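PDB 2QUX: capsid protein from Pseudomonas phage PP7, which self-assembles from dimers into the icosahedral phage shell, packages the RNA genome by binding its packaging signals, and represses translation of the viral replicase. Local coordinates for residues T25-I30 / S47-G52; T18-Q23 / E32-P37; R41-A46 / K62-D67. All coordinates share one frame; numbering follows the deposited sequence.

Interaction 1: T25-I30 / S47-G52; sequences TADRQI and SLRQNG. With nucleotides of chain A.
The guanidinium of Arg49 and the carboxylate of Asp27 are the flat groups that meet here, lying side by side with their planes 25° apart and both chains pointing the same way. Asp27 OD2 comes up obliquely to Arg49 NH2 at 3.4 Å, a salt bridge whose hydrogen bond is weak. On one face of the same guanidinium stands Ser47 OG, 3.9 Å above the plane and offset toward the rim. The second cation, the guanidinium of Arg28, has Ile30 CD1 over the centre of one face; its NE stays 5.7 Å from Arg49 NH2, so the two like charges run near each other without touching. Arg49 reaches Asp27 because CG is anti to the carbonyl carbon (chi1 -76°) and the chain then runs extended to NE.

The backbones pair antiparallel, Arg28 with Ser47 as a non-hydrogen-bonded pair in the hairpin of strands 28-32 and 43-50. Just before the first strand, Asp27 O accepts a fairly straight bond from Leu48 N at 3.2 Å and also receives a CA-H...O contact from Ser47. The turn from strand 15-24 into strand 28-32 is closed by Thr25 N, which donates to Arg28 O at 2.9 Å.

Just past the end of strand 43-50, loop residues Asn51 and Gly52 meet the RNA. Asn51 ND2 donates to OP2 of U12 of chain A at 2.7 Å and Gly52 N to OP1 of A11 of chain A at 2.9 Å, while Thr55 and Ala56 bond to the Asn51 amide and hold it in place. Arg49, an RNA-binding residue, also packs on a phosphate of the bound RNA. Asp27 therefore probably offsets part of its charge, and the weak bridge is consistent with Arg49 serving both Asp27 and the phosphate.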
loop_
_atom_site.group_PDB
_atom_site.type_symbol
_atom_site.label_atom_id
_atom_site.label_comp_id
_atom_site.label_asym_id
_atom_site.label_seq_id
_atom_site.Cartn_x
_atom_site.Cartn_y
_atom_site.Cartn_z
ATOM N N THR G 25 -8.766 3.992 -19.407
ATOM C CA THR G 25 -8.020 3.692 -20.621
ATOM C C THR G 25 -7.692 2.215 -20.465
ATOM O O THR G 25 -7.877 1.676 -19.369
ATOM C CB THR G 25 -6.724 4.572 -20.712
ATOM O OG1 THR G 25 -7.069 5.966 -20.657
ATOM C CG2 THR G 25 -5.959 4.330 -22.005
ATOM N N ALA G 26 -7.275 1.550 -21.550
ATOM C CA ALA G 26 -6.877 0.126 -21.527
ATOM C C ALA G 26 -5.894 -0.236 -20.402
ATOM O O ALA G 26 -6.037 -1.283 -19.758
ATOM C CB ALA G 26 -6.282 -0.273 -22.869
ATOM N N ASP G 27 -4.912 0.638 -20.185
ATOM C CA ASP G 27 -3.892 0.455 -19.145
ATOM C C ASP G 27 -4.330 0.962 -17.747
ATOM O O ASP G 27 -4.194 0.219 -16.754
ATOM C CB ASP G 27 -2.536 1.075 -19.576
ATOM C CG ASP G 27 -2.602 2.590 -19.844
ATOM O OD1 ASP G 27 -3.516 3.050 -20.562
ATOM O OD2 ASP G 27 -1.721 3.322 -19.352
ATOM N N ARG G 28 -4.927 2.166 -17.718
ATOM C CA ARG G 28 -4.948 3.094 -16.566
ATOM C C ARG G 28 -6.381 3.499 -16.163
ATOM O O ARG G 28 -7.290 3.463 -16.984
ATOM C CB ARG G 28 -4.174 4.348 -16.987
ATOM C CG ARG G 28 -3.702 5.293 -15.899
ATOM C CD ARG G 28 -3.412 6.650 -16.543
ATOM N NE ARG G 28 -2.769 7.614 -15.658
ATOM C CZ ARG G 28 -2.517 8.896 -15.959
ATOM N NH1 ARG G 28 -2.851 9.420 -17.149
ATOM N NH2 ARG G 28 -1.924 9.676 -15.051
ATOM N N GLN G 29 -6.573 3.883 -14.897
ATOM C CA GLN G 29 -7.862 4.416 -14.408
ATOM C C GLN G 29 -7.600 5.517 -13.419
ATOM O O GLN G 29 -6.628 5.456 -12.687
ATOM C CB GLN G 29 -8.725 3.373 -13.688
ATOM C CG GLN G 29 -8.731 1.979 -14.264
ATOM C CD GLN G 29 -9.543 1.061 -13.412
ATOM O OE1 GLN G 29 -9.005 0.359 -12.543
ATOM N NE2 GLN G 29 -10.859 1.083 -13.616
ATOM N N ILE G 30 -8.484 6.509 -13.399
ATOM C CA ILE G 30 -8.415 7.610 -12.456
ATOM C C ILE G 30 -9.820 7.812 -11.854
ATOM O O ILE G 30 -10.799 7.962 -12.597
ATOM C CB ILE G 30 -7.911 8.895 -13.116
ATOM C CG1 ILE G 30 -6.499 8.690 -13.705
ATOM C CG2 ILE G 30 -7.899 10.040 -12.108
ATOM C CD1 ILE G 30 -5.935 9.932 -14.427
ATOM N N SER G 47 -3.428 1.333 -12.359
ATOM C CA SER G 47 -3.101 0.688 -13.617
ATOM C C SER G 47 -2.684 -0.770 -13.388
ATOM O O SER G 47 -2.198 -1.120 -12.321
ATOM C CB SER G 47 -1.990 1.471 -14.333
ATOM O OG SER G 47 -0.751 1.381 -13.656
ATOM N N LEU G 48 -2.924 -1.600 -14.397
ATOM C CA LEU G 48 -2.484 -2.995 -14.468
ATOM C C LEU G 48 -1.669 -3.144 -15.740
ATOM O O LEU G 48 -2.103 -2.683 -16.802
ATOM C CB LEU G 48 -3.700 -3.912 -14.559
ATOM C CG LEU G 48 -3.473 -5.397 -14.821
ATOM C CD1 LEU G 48 -2.723 -6.026 -13.639
ATOM C CD2 LEU G 48 -4.827 -6.048 -15.087
ATOM N N ARG G 49 -0.490 -3.762 -15.630
ATOM C CA ARG G 49 0.440 -3.899 -16.753
ATOM C C ARG G 49 1.188 -5.218 -16.677
ATOM O O ARG G 49 1.636 -5.595 -15.621
ATOM C CB ARG G 49 1.426 -2.731 -16.781
ATOM C CG ARG G 49 0.807 -1.436 -17.303
ATOM C CD ARG G 49 1.775 -0.274 -17.304
ATOM N NE ARG G 49 1.049 1.002 -17.303
ATOM C CZ ARG G 49 1.543 2.191 -16.931
ATOM N NH1 ARG G 49 2.809 2.340 -16.519
ATOM N NH2 ARG G 49 0.753 3.267 -16.972
ATOM N N GLN G 50 1.280 -5.926 -17.804
ATOM C CA GLN G 50 2.189 -7.071 -17.970
ATOM C C GLN G 50 3.608 -6.606 -18.212
ATOM O O GLN G 50 3.820 -5.530 -18.736
ATOM C CB GLN G 50 1.794 -7.936 -19.175
ATOM C CG GLN G 50 1.210 -9.278 -18.812
ATOM C CD GLN G 50 0.369 -9.872 -19.919
ATOM O OE1 GLN G 50 0.602 -9.622 -21.102
ATOM N NE2 GLN G 50 -0.623 -10.666 -19.536
ATOM N N ASN G 51 4.575 -7.439 -17.838
ATOM C CA ASN G 51 5.972 -7.230 -18.210
ATOM C C ASN G 51 6.175 -7.730 -19.666
ATOM O O ASN G 51 5.301 -8.425 -20.200
ATOM C CB ASN G 51 6.918 -7.887 -17.164
ATOM C CG ASN G 51 6.928 -9.416 -17.215
ATOM O OD1 ASN G 51 6.065 -10.049 -17.822
ATOM N ND2 ASN G 51 7.918 -10.011 -16.565
ATOM N N GLY G 52 7.298 -7.385 -20.301
ATOM C CA GLY G 52 7.561 -7.762 -21.725
ATOM C C GLY G 52 7.466 -9.261 -22.013
ATOM O O GLY G 52 6.876 -9.676 -23.012
ATOM P P A A 11 9.834 -5.413 -18.191
ATOM O OP1 A A 11 9.733 -6.714 -18.901
ATOM O OP2 A A 11 8.588 -4.668 -17.955
ATOM O "O5'" A A 11 10.674 -5.654 -16.857
ATOM C "C5'" A A 11 11.804 -6.500 -16.912
ATOM C "C4'" A A 11 12.580 -6.433 -15.617
ATOM O "O4'" A A 11 12.905 -5.056 -15.305
ATOM C "C3'" A A 11 11.840 -6.910 -14.369
ATOM O "O3'" A A 11 11.841 -8.339 -14.260
ATOM C "C2'" A A 11 12.720 -6.280 -13.295
ATOM O "O2'" A A 11 13.877 -7.043 -13.034
ATOM C "C1'" A A 11 13.059 -4.921 -13.900
ATOM N N9 A A 11 12.157 -3.885 -13.425
ATOM C C8 A A 11 10.918 -3.571 -13.910
ATOM N N7 A A 11 10.342 -2.575 -13.283
ATOM C C5 A A 11 11.254 -2.233 -12.306
ATOM C C6 A A 11 11.226 -1.256 -11.282
ATOM N N6 A A 11 10.198 -0.420 -11.072
ATOM N N1 A A 11 12.316 -1.154 -10.503
ATOM C C2 A A 11 13.342 -1.991 -10.708
ATOM N N3 A A 11 13.469 -2.967 -11.608
ATOM C C4 A A 11 12.373 -3.032 -12.377
ATOM P P U A 12 10.522 -9.241 -14.371
ATOM O OP1 U A 12 10.902 -10.531 -14.959
ATOM O OP2 U A 12 9.368 -8.478 -14.836
ATOM O "O5'" U A 12 10.217 -9.611 -12.872
ATOM C "C5'" U A 12 9.843 -8.634 -11.906
ATOM C "C4'" U A 12 9.648 -9.318 -10.574
ATOM O "O4'" U A 12 8.569 -10.273 -10.678
ATOM C "C3'" U A 12 10.791 -10.188 -10.096
ATOM O "O3'" U A 12 11.754 -9.388 -9.506
ATOM C "C2'" U A 12 10.121 -11.187 -9.137
ATOM O "O2'" U A 12 9.781 -10.693 -7.824
ATOM C "C1'" U A 12 8.878 -11.484 -9.989
ATOM N N1 U A 12 8.913 -12.633 -10.980
ATOM C C2 U A 12 9.092 -13.919 -10.500
ATOM O O2 U A 12 9.256 -14.165 -9.329
ATOM N N3 U A 12 9.110 -14.932 -11.445
ATOM C C4 U A 12 8.919 -14.778 -12.804
ATOM O O4 U A 12 8.931 -15.756 -13.529
ATOM C C5 U A 12 8.719 -13.423 -13.258
ATOM C C6 U A 12 8.713 -12.432 -12.356
#

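Interaction 2: T18-Q23 / E32-P37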
loop_
_atom_site.group_PDB
_atom_site.type_symbol
_atom_site.label_atom_id
_atom_site.label_comp_id
_atom_site.label_asym_id
_atom_site.label_seq_id
_atom_site.Cartn_x
_atom_site.Cartn_y
_atom_site.Cartn_z
ATOM N N THR G 18 -16.577 8.762 -1.620
ATOM C CA THR G 18 -16.838 8.122 -2.895
ATOM C C THR G 18 -15.896 8.761 -3.900
ATOM O O THR G 18 -15.896 9.987 -4.063
ATOM C CB THR G 18 -18.303 8.348 -3.315
ATOM O OG1 THR G 18 -19.156 7.965 -2.234
ATOM C CG2 THR G 18 -18.654 7.541 -4.562
ATOM N N LEU G 19 -15.074 7.938 -4.533
ATOM C CA LEU G 19 -14.200 8.395 -5.601
ATOM C C LEU G 19 -14.911 7.984 -6.879
ATOM O O LEU G 19 -15.195 6.815 -7.066
ATOM C CB LEU G 19 -12.804 7.774 -5.481
ATOM C CG LEU G 19 -11.840 8.439 -4.493
ATOM C CD1 LEU G 19 -12.386 8.439 -3.087
ATOM C CD2 LEU G 19 -10.499 7.740 -4.533
ATOM N N THR G 20 -15.245 8.955 -7.718
ATOM C CA THR G 20 -15.970 8.731 -8.979
ATOM C C THR G 20 -14.960 8.614 -10.103
ATOM O O THR G 20 -14.008 9.400 -10.141
ATOM C CB THR G 20 -16.875 9.929 -9.262
ATOM O OG1 THR G 20 -17.744 10.128 -8.134
ATOM C CG2 THR G 20 -17.672 9.718 -10.529
ATOM N N GLU G 21 -15.155 7.648 -10.999
ATOM C CA GLU G 21 -14.255 7.442 -12.150
ATOM C C GLU G 21 -14.370 8.628 -13.091
ATOM O O GLU G 21 -15.479 8.989 -13.482
ATOM C CB GLU G 21 -14.603 6.177 -12.946
ATOM C CG GLU G 21 -13.607 5.885 -14.075
ATOM C CD GLU G 21 -13.706 4.482 -14.641
ATOM O OE1 GLU G 21 -12.824 3.650 -14.336
ATOM O OE2 GLU G 21 -14.653 4.212 -15.412
ATOM N N ILE G 22 -13.221 9.238 -13.388
ATOM C CA ILE G 22 -13.145 10.383 -14.306
ATOM C C ILE G 22 -12.325 10.072 -15.560
ATOM O O ILE G 22 -12.346 10.841 -16.529
ATOM C CB ILE G 22 -12.651 11.680 -13.598
ATOM C CG1 ILE G 22 -11.224 11.567 -13.051
ATOM C CG2 ILE G 22 -13.604 12.061 -12.463
ATOM C CD1 ILE G 22 -10.640 12.919 -12.704
ATOM N N GLN G 23 -11.650 8.919 -15.585
ATOM C CA GLN G 23 -10.876 8.491 -16.742
ATOM C C GLN G 23 -10.633 6.986 -16.666
ATOM O O GLN G 23 -10.353 6.447 -15.588
ATOM C CB GLN G 23 -9.526 9.234 -16.816
ATOM C CG GLN G 23 -8.873 9.232 -18.210
ATOM C CD GLN G 23 -7.355 9.061 -18.169
ATOM O OE1 GLN G 23 -6.848 7.941 -18.144
ATOM N NE2 GLN G 23 -6.629 10.175 -18.187
ATOM N N GLU G 32 -11.705 10.267 -8.896
ATOM C CA GLU G 32 -11.579 11.494 -8.131
ATOM C C GLU G 32 -12.833 11.740 -7.271
ATOM O O GLU G 32 -13.943 11.419 -7.679
ATOM C CB GLU G 32 -11.381 12.654 -9.100
ATOM C CG GLU G 32 -10.527 13.749 -8.553
ATOM C CD GLU G 32 -10.315 14.901 -9.525
ATOM O OE1 GLU G 32 -11.243 15.236 -10.286
ATOM O OE2 GLU G 32 -9.218 15.497 -9.487
ATOM N N GLU G 33 -12.652 12.326 -6.092
ATOM C CA GLU G 33 -13.781 12.678 -5.232
ATOM C C GLU G 33 -14.459 13.961 -5.705
ATOM O O GLU G 33 -13.829 15.018 -5.675
ATOM C CB GLU G 33 -13.294 12.870 -3.804
ATOM C CG GLU G 33 -14.416 12.939 -2.784
ATOM C CD GLU G 33 -13.949 13.318 -1.410
ATOM O OE1 GLU G 33 -12.950 14.060 -1.289
ATOM O OE2 GLU G 33 -14.612 12.887 -0.450
ATOM N N LYS G 34 -15.746 13.897 -6.074
ATOM C CA LYS G 34 -16.472 15.079 -6.604
ATOM C C LYS G 34 -17.025 16.038 -5.533
ATOM O O LYS G 34 -18.234 16.252 -5.441
ATOM C CB LYS G 34 -17.650 14.660 -7.466
ATOM C CG LYS G 34 -17.391 13.807 -8.673
ATOM C CD LYS G 34 -18.672 13.786 -9.564
ATOM C CE LYS G 34 -20.005 13.483 -8.810
ATOM N NZ LYS G 34 -21.176 13.400 -9.718
ATOM N N VAL G 35 -16.143 16.629 -4.739
ATOM C CA VAL G 35 -16.541 17.572 -3.696
ATOM C C VAL G 35 -15.502 18.689 -3.641
ATOM O O VAL G 35 -14.308 18.449 -3.839
ATOM C CB VAL G 35 -16.618 16.890 -2.291
ATOM C CG1 VAL G 35 -17.160 17.860 -1.254
ATOM C CG2 VAL G 35 -17.490 15.649 -2.312
ATOM N N GLY G 36 -15.959 19.907 -3.381
ATOM C CA GLY G 36 -15.067 20.981 -2.976
ATOM C C GLY G 36 -14.582 21.760 -4.165
ATOM O O GLY G 36 -15.249 21.786 -5.202
ATOM N N PRO G 37 -13.440 22.444 -4.019
ATOM C CA PRO G 37 -12.767 23.012 -5.183
ATOM C C PRO G 37 -12.412 21.963 -6.224
ATOM O O PRO G 37 -12.110 20.824 -5.860
ATOM C CB PRO G 37 -11.481 23.586 -4.584
ATOM C CG PRO G 37 -11.835 23.898 -3.178
ATOM C CD PRO G 37 -12.731 22.775 -2.770
HETATM O O HOH W 1 -17.209 11.336 -5.875
HETATM O O HOH W 2 -17.614 11.867 -0.482
#
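Lys34 lays its side chain across Thr20, the two meeting at a slant, and the lysine can be followed outward from its root. CB carries the chain off with CG anti to the carbonyl carbon (chi1 -59°), which brings CG to 3.7 Å from Thr20 OG1 and close to Thr20 CB as well. CD passes the same hydroxyl oxygen, Thr20 OG1, at 4.0 Å. A bend at chi3 (-49°) then keeps CE beside it, before NZ runs on past the threonine. Three methylenes thus line one hydroxyl.

Two residues before Ile22, Thr20 pairs with Glu32 in a hydrogen-bonded antiparallel bridge. Thr20 N donates to Glu32 O and Glu32 N to Thr20 O, each at 2.8 Å; the first donor stands 48° above the carbonyl plane and not on a lone pair. Ile22 leans on the stem of Glu32 in the modelled conformer, with CD1 3.7 Å from Glu32 CB, but a second conformer of the isoleucine makes this contact doubtful. Glu32 OE2 turns to Arg43 in a salt bridge.

Water adds to the join. One molecule donates to Thr18 O, accepts from Lys34 N at 3.0 Å and is bonded to Thr20 OG1 at 2.6 Å, joining the two segments through three polar atoms. Glu33 brings CG within 3.5 Å of Thr18 O, while its carboxylate is held by a salt bridge to Arg17.

Strand 15-24 is flanked in the sheet by strands 7-12 and 28-32, and a classic beta bulge at Ile22 and Gln23, both facing Ile30, precedes its end. After Glu32 the chain passes into the loop that leads to strand 43-50, with an inverse gamma turn centred on Lys34, while Leu19 packs on Phe31, Leu42 and Leu44.

Interaction 3: R41-A46 / K62-D67. With nucleotides of chain A.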
loop_
_atom_site.group_PDB
_atom_site.type_symbol
_atom_site.label_atom_id
_atom_site.label_comp_id
_atom_site.label_asym_id
_atom_site.label_seq_id
_atom_site.Cartn_x
_atom_site.Cartn_y
_atom_site.Cartn_z
ATOM N N ARG G 41 -8.685 17.693 -5.528
ATOM C CA ARG G 41 -9.639 16.656 -5.133
ATOM C C ARG G 41 -8.873 15.383 -4.855
ATOM O O ARG G 41 -7.814 15.159 -5.450
ATOM C CB ARG G 41 -10.692 16.434 -6.209
ATOM C CG ARG G 41 -11.548 17.642 -6.399
ATOM C CD ARG G 41 -12.580 17.490 -7.496
ATOM N NE ARG G 41 -13.642 18.471 -7.301
ATOM C CZ ARG G 41 -14.846 18.463 -7.866
ATOM N NH1 ARG G 41 -15.232 17.522 -8.719
ATOM N NH2 ARG G 41 -15.671 19.453 -7.560
ATOM N N LEU G 42 -9.362 14.597 -3.894
ATOM C CA LEU G 42 -8.723 13.338 -3.544
ATOM C C LEU G 42 -8.798 12.475 -4.800
ATOM O O LEU G 42 -9.860 12.376 -5.399
ATOM C CB LEU G 42 -9.438 12.669 -2.364
ATOM C CG LEU G 42 -8.940 11.314 -1.847
ATOM C CD1 LEU G 42 -7.682 11.486 -0.999
ATOM C CD2 LEU G 42 -10.050 10.610 -1.065
ATOM N N ARG G 43 -7.663 11.893 -5.189
ATOM C CA ARG G 43 -7.531 11.179 -6.449
ATOM C C ARG G 43 -6.883 9.813 -6.258
ATOM O O ARG G 43 -5.890 9.714 -5.561
ATOM C CB ARG G 43 -6.675 12.018 -7.394
ATOM C CG ARG G 43 -6.659 11.541 -8.830
ATOM C CD ARG G 43 -5.746 12.398 -9.671
ATOM N NE ARG G 43 -6.481 13.499 -10.291
ATOM C CZ ARG G 43 -6.624 13.725 -11.602
ATOM N NH1 ARG G 43 -6.069 12.948 -12.541
ATOM N NH2 ARG G 43 -7.345 14.770 -11.993
ATOM N N LEU G 44 -7.437 8.784 -6.909
ATOM C CA LEU G 44 -6.838 7.457 -6.982
ATOM C C LEU G 44 -6.508 7.167 -8.456
ATOM O O LEU G 44 -7.406 7.142 -9.295
ATOM C CB LEU G 44 -7.789 6.377 -6.427
ATOM C CG LEU G 44 -7.297 4.926 -6.518
ATOM C CD1 LEU G 44 -6.022 4.670 -5.605
ATOM C CD2 LEU G 44 -8.426 3.992 -6.219
ATOM N N THR G 45 -5.222 6.972 -8.757
ATOM C CA THR G 45 -4.782 6.512 -10.071
ATOM C C THR G 45 -4.405 5.042 -9.953
ATOM O O THR G 45 -3.693 4.678 -9.046
ATOM C CB THR G 45 -3.602 7.331 -10.590
ATOM O OG1 THR G 45 -3.942 8.714 -10.501
ATOM C CG2 THR G 45 -3.282 6.964 -12.083
ATOM N N ALA G 46 -4.896 4.213 -10.873
ATOM C CA ALA G 46 -4.655 2.781 -10.850
ATOM C C ALA G 46 -4.343 2.293 -12.258
ATOM O O ALA G 46 -4.938 2.766 -13.221
ATOM C CB ALA G 46 -5.898 2.031 -10.296
ATOM N N LYS G 62 -2.179 4.695 -6.665
ATOM C CA LYS G 62 -1.604 5.926 -6.159
ATOM C C LYS G 62 -2.674 6.842 -5.622
ATOM O O LYS G 62 -3.467 7.369 -6.403
ATOM C CB LYS G 62 -0.843 6.665 -7.274
ATOM C CG LYS G 62 -0.244 8.003 -6.781
ATOM C CD LYS G 62 0.926 8.507 -7.620
ATOM C CE LYS G 62 0.567 9.614 -8.620
ATOM N NZ LYS G 62 1.630 10.667 -8.629
ATOM N N LEU G 63 -2.669 7.078 -4.309
ATOM C CA LEU G 63 -3.636 7.997 -3.689
ATOM C C LEU G 63 -2.985 9.331 -3.375
ATOM O O LEU G 63 -2.092 9.381 -2.547
ATOM C CB LEU G 63 -4.254 7.364 -2.443
ATOM C CG LEU G 63 -5.476 8.010 -1.798
ATOM C CD1 LEU G 63 -6.688 8.142 -2.737
ATOM C CD2 LEU G 63 -5.848 7.184 -0.578
ATOM N N ASP G 64 -3.446 10.399 -4.041
ATOM C CA ASP G 64 -2.945 11.745 -3.865
ATOM C C ASP G 64 -3.903 12.548 -3.004
ATOM O O ASP G 64 -5.054 12.736 -3.390
ATOM C CB ASP G 64 -2.790 12.450 -5.218
ATOM C CG ASP G 64 -1.854 11.714 -6.177
ATOM O OD1 ASP G 64 -0.822 11.167 -5.728
ATOM O OD2 ASP G 64 -2.143 11.709 -7.401
ATOM N N GLN G 65 -3.420 13.010 -1.847
ATOM C CA GLN G 65 -4.180 13.876 -0.954
ATOM C C GLN G 65 -3.585 15.283 -0.862
ATOM O O GLN G 65 -2.615 15.505 -0.143
ATOM C CB GLN G 65 -4.268 13.268 0.434
ATOM C CG GLN G 65 -5.338 13.989 1.303
ATOM C CD GLN G 65 -5.338 13.506 2.714
ATOM O OE1 GLN G 65 -6.319 12.940 3.181
ATOM N NE2 GLN G 65 -4.222 13.704 3.406
ATOM N N ALA G 66 -4.197 16.222 -1.581
ATOM C CA ALA G 66 -3.744 17.600 -1.626
ATOM C C ALA G 66 -4.280 18.377 -0.436
ATOM O O ALA G 66 -5.307 18.011 0.158
ATOM C CB ALA G 66 -4.178 18.258 -2.924
ATOM N N ASP G 67 -3.562 19.442 -0.088
ATOM C CA ASP G 67 -3.960 20.338 0.971
ATOM C C ASP G 67 -4.293 21.677 0.351
ATOM O O ASP G 67 -3.396 22.370 -0.114
ATOM C CB ASP G 67 -2.841 20.474 1.988
ATOM C CG ASP G 67 -3.295 21.168 3.238
ATOM O OD1 ASP G 67 -3.702 20.445 4.173
ATOM O OD2 ASP G 67 -3.270 22.421 3.271
ATOM P P A A 6 10.304 12.750 -6.943
ATOM O OP1 A A 6 10.290 13.396 -5.615
ATOM O OP2 A A 6 11.281 11.670 -7.237
ATOM O "O5'" A A 6 8.854 12.120 -7.240
ATOM C "C5'" A A 6 8.556 11.600 -8.552
ATOM C "C4'" A A 6 7.137 11.868 -9.035
ATOM O "O4'" A A 6 6.244 11.069 -8.240
ATOM C "C3'" A A 6 6.581 13.290 -8.968
ATOM O "O3'" A A 6 5.827 13.563 -10.128
ATOM C "C2'" A A 6 5.629 13.329 -7.788
ATOM O "O2'" A A 6 4.481 14.109 -8.079
ATOM C "C1'" A A 6 5.253 11.854 -7.600
ATOM N N9 A A 6 5.228 11.290 -6.257
ATOM C C8 A A 6 5.544 11.876 -5.056
ATOM N N7 A A 6 5.457 11.076 -4.043
ATOM C C5 A A 6 5.053 9.883 -4.608
ATOM C C6 A A 6 4.752 8.652 -4.028
ATOM N N6 A A 6 4.889 8.485 -2.714
ATOM N N1 A A 6 4.391 7.623 -4.839
ATOM C C2 A A 6 4.305 7.853 -6.154
ATOM N N3 A A 6 4.528 9.007 -6.809
ATOM C C4 A A 6 4.925 9.979 -5.971
HETATM O O HOH W 3 -5.207 15.152 -4.556
HETATM O O HOH W 4 -3.562 9.589 -7.914
#
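The hairpin of strands 43-50 and 56-69 forms part of the RNA-binding sheet of this coat protein, and Arg43, Lys62 and Asp64, all RNA-binding residues, share one of its faces. Its ladder is antiparallel: Arg43 pairs with Asp64 and Thr45 with Lys62 through two backbone bonds each. The longest runs from Arg43 N to Asp64 O at 3.3 Å. The shortest joins Lys62 N to Thr45 O at 2.8 Å. On the RNA side one water lies within bonding distance of Asp64 OD2 (2.6 Å), Lys62 O and Thr45 OG1. Lys62, bent at its last two torsions, lays CD against N3 of A6 of RNA chain A at 3.7 Å; its NZ makes a long salt bridge to Asp64 OD1.

The other face is mainly apolar. Leu63 CD1 reaches back to Leu42 CD1 at 3.9 Å and lies 3.3 Å from Arg43 O. Gln65, the polar exception, abuts Leu42 CD1 with its CB, while its amide bonds to Ser96 and Ser99 of the second subunit. Strand 28-32 borders the hairpin on one flank and strand 75-89 on the other, while Leu103 and Leu107 of the second subunit's helix 94-109 pack on Leu42 and Leu44.

The three interactions sample successive neighbours of one antiparallel sheet. Interaction 3 lies nearest the chain centre and buries the most surface; it is a regular ladder, with leucines toward the second subunit and polar groups toward RNA. Interactions 1 and 2 lie farther out, where pairing across the segments shrinks to a single bridge: the first, a surface contact, adds a weak ion pair to one backbone bond; the second, partly buried like interaction 3, adds water bridges to two backbone bonds. Interactions 1 and 3 both use strand 43-50, and Gln29 N probably bonds to Ala46 O between them. Interactions 2 and 3 meet through the Glu32–Arg43 salt bridge, interactions 1 and 2 through Ile30 and the bulge.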